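Local coordinates for tRNA nucleotidyl transferase-related protein (Thermotoga maritima, PDB 3H38) that probably adds C and A nucleotides from CTP and ATP to the 3' end of tRNA, building its CCA terminus, with magnesium as cofactor, at residues R129-N134 with P175-R180. Sequence-based numbering, arbitrary orientation.
Sequences RDFTIN and PTRILR
D130 and R177 bring the two backbones closest, their CA atoms 6.7 Å apart, where the 129-134 segment, a loop ending in a short 3-10 turn in the poly(A) polymerase head domain of this C-terminal part of a longer protein, faces the first turn of helix 177-187. This is the nucleotide pocket of a class II CCA-adding enzyme: D130, R177 and R180 each bind CTP and ATP, although neither is bound here. In a salt bridge R180 approaches side-on, its NH1 2.7 Å and its NE 2.8 Å from the single oxygen D130 OD1, which lies in the guanidinium plane. The carboxylate is turned 42° from that plane; NH1 meets OD1 from above the carboxylate plane, NE on its anti side. A bend at chi3 (65°) swings the R180 guanidinium round to this position, and its NH2 makes a second salt bridge with E220. OD2, the other oxygen, accepts the amide of N134 through ND2 at 2.9 Å and a nearly straight 165°, and also the backbone N of F131; these two donors share one face of the carboxylate. Four N-H groups therefore fix the rotation of a buried acid. Replacing D130 with an alanine would probably leave R180 without its carboxylate partner on this loop and the N134 amide freer to turn. Van der Waals contacts flank the bridge. The extended R177 chain runs past D130, CG lying 3.7 Å from D130 CB, while the D130 CA sits over one face of its guanidinium, whose NH1 is hydrogen-bonded to S170. The end of the F131 ring reaches the helix, where A181 and F184 also touch it. Its CE2 lies 4.0 Å from R180 CB, and at the ring edge CZ meets R177 O at 3.5 Å.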
loop_
_atom_site.group_PDB
_atom_site.type_symbol
_atom_site.label_atom_id
_atom_site.label_comp_id
_atom_site.label_asym_id
_atom_site.label_seq_id
_atom_site.Cartn_x
_atom_site.Cartn_y
_atom_site.Cartn_z
ATOM N N ARG A 129 -12.912 -17.399 2.079
ATOM C CA ARG A 129 -11.730 -16.566 2.270
ATOM C C ARG A 129 -10.569 -16.995 1.358
ATOM O O ARG A 129 -10.612 -18.060 0.739
ATOM C CB ARG A 129 -11.321 -16.572 3.732
ATOM C CG ARG A 129 -12.364 -15.935 4.631
ATOM C CD ARG A 129 -12.181 -16.340 6.075
ATOM N NE ARG A 129 -13.242 -15.756 6.874
ATOM C CZ ARG A 129 -13.112 -14.643 7.585
ATOM N NH1 ARG A 129 -14.165 -14.167 8.261
ATOM N NH2 ARG A 129 -11.934 -14.010 7.619
ATOM N N ASP A 130 -9.538 -16.160 1.267
ATOM C CA ASP A 130 -8.592 -16.298 0.160
ATOM C C ASP A 130 -7.670 -17.533 0.192
ATOM O O ASP A 130 -7.661 -18.327 -0.757
ATOM C CB ASP A 130 -7.809 -14.985 -0.098
ATOM C CG ASP A 130 -7.044 -14.455 1.133
ATOM O OD1 ASP A 130 -6.489 -13.321 1.021
ATOM O OD2 ASP A 130 -6.986 -15.145 2.186
ATOM N N PHE A 131 -6.929 -17.704 1.288
ATOM C CA PHE A 131 -5.914 -18.762 1.394
ATOM C C PHE A 131 -6.045 -19.567 2.684
ATOM O O PHE A 131 -6.559 -19.054 3.694
ATOM C CB PHE A 131 -4.509 -18.146 1.284
ATOM C CG PHE A 131 -4.373 -17.225 0.114
ATOM C CD1 PHE A 131 -4.482 -17.720 -1.167
ATOM C CD2 PHE A 131 -4.210 -15.861 0.293
ATOM C CE1 PHE A 131 -4.417 -16.887 -2.266
ATOM C CE2 PHE A 131 -4.138 -14.996 -0.833
ATOM C CZ PHE A 131 -4.226 -15.512 -2.093
ATOM N N THR A 132 -5.570 -20.816 2.649
ATOM C CA THR A 132 -5.748 -21.728 3.791
ATOM C C THR A 132 -5.198 -21.160 5.084
ATOM O O THR A 132 -5.757 -21.368 6.156
ATOM C CB THR A 132 -5.092 -23.088 3.578
ATOM O OG1 THR A 132 -3.671 -22.917 3.537
ATOM C CG2 THR A 132 -5.567 -23.701 2.276
ATOM N N ILE A 133 -4.108 -20.423 5.003
ATOM C CA ILE A 133 -3.556 -19.857 6.225
ATOM C C ILE A 133 -4.413 -18.712 6.781
ATOM O O ILE A 133 -4.319 -18.375 7.961
ATOM C CB ILE A 133 -2.084 -19.433 6.041
ATOM C CG1 ILE A 133 -1.964 -18.516 4.820
ATOM C CG2 ILE A 133 -1.208 -20.675 5.881
ATOM C CD1 ILE A 133 -0.860 -17.508 4.957
ATOM N N ASN A 134 -5.249 -18.122 5.940
ATOM C CA ASN A 134 -6.154 -17.062 6.399
ATOM C C ASN A 134 -7.580 -17.543 6.762
ATOM O O ASN A 134 -8.434 -16.714 7.136
ATOM C CB ASN A 134 -6.225 -15.928 5.362
ATOM C CG ASN A 134 -4.865 -15.289 5.103
ATOM O OD1 ASN A 134 -3.979 -15.322 5.959
ATOM N ND2 ASN A 134 -4.698 -14.710 3.932
ATOM N N PRO A 175 -10.089 -12.168 -8.816
ATOM C CA PRO A 175 -8.749 -12.129 -9.412
ATOM C C PRO A 175 -7.838 -11.232 -8.589
ATOM O O PRO A 175 -6.632 -11.176 -8.811
ATOM C CB PRO A 175 -9.006 -11.510 -10.801
ATOM C CG PRO A 175 -10.471 -11.705 -11.069
ATOM C CD PRO A 175 -11.093 -11.553 -9.705
ATOM N N THR A 176 -8.444 -10.537 -7.635
ATOM C CA THR A 176 -7.749 -9.659 -6.713
ATOM C C THR A 176 -6.763 -10.491 -5.862
ATOM O O THR A 176 -5.728 -10.005 -5.424
ATOM C CB THR A 176 -8.798 -8.867 -5.902
ATOM O OG1 THR A 176 -8.688 -7.473 -6.202
ATOM C CG2 THR A 176 -8.740 -9.135 -4.426
ATOM N N ARG A 177 -7.066 -11.776 -5.728
ATOM C CA ARG A 177 -6.258 -12.712 -4.972
ATOM C C ARG A 177 -4.967 -13.053 -5.685
ATOM O O ARG A 177 -4.058 -13.685 -5.108
ATOM C CB ARG A 177 -7.043 -14.003 -4.722
ATOM C CG ARG A 177 -8.081 -13.910 -3.608
ATOM C CD ARG A 177 -9.180 -14.997 -3.754
ATOM N NE ARG A 177 -10.349 -14.629 -2.965
ATOM C CZ ARG A 177 -11.521 -15.253 -2.962
ATOM N NH1 ARG A 177 -11.740 -16.328 -3.716
ATOM N NH2 ARG A 177 -12.480 -14.785 -2.181
ATOM N N ILE A 178 -4.885 -12.652 -6.948
ATOM C CA ILE A 178 -3.658 -12.866 -7.697
ATOM C C ILE A 178 -2.567 -11.998 -7.058
ATOM O O ILE A 178 -1.468 -12.471 -6.820
ATOM C CB ILE A 178 -3.839 -12.566 -9.189
ATOM C CG1 ILE A 178 -4.647 -13.691 -9.856
ATOM C CG2 ILE A 178 -2.463 -12.365 -9.875
ATOM C CD1 ILE A 178 -5.172 -13.323 -11.239
ATOM N N LEU A 179 -2.905 -10.744 -6.750
ATOM C CA LEU A 179 -1.976 -9.788 -6.149
ATOM C C LEU A 179 -1.788 -10.110 -4.666
ATOM O O LEU A 179 -0.656 -10.060 -4.159
ATOM C CB LEU A 179 -2.457 -8.339 -6.365
ATOM C CG LEU A 179 -2.510 -7.858 -7.842
ATOM C CD1 LEU A 179 -3.244 -6.544 -8.040
ATOM C CD2 LEU A 179 -1.102 -7.703 -8.402
ATOM N N ARG A 180 -2.884 -10.479 -3.993
ATOM C CA ARG A 180 -2.845 -10.847 -2.573
ATOM C C ARG A 180 -1.943 -12.041 -2.285
ATOM O O ARG A 180 -1.254 -12.071 -1.246
ATOM C CB ARG A 180 -4.244 -11.132 -2.035
ATOM C CG ARG A 180 -5.142 -9.912 -1.963
ATOM C CD ARG A 180 -6.559 -10.296 -1.682
ATOM N NE ARG A 180 -6.655 -10.897 -0.367
ATOM C CZ ARG A 180 -6.851 -10.194 0.741
ATOM N NH1 ARG A 180 -6.912 -10.807 1.928
ATOM N NH2 ARG A 180 -7.001 -8.875 0.653
#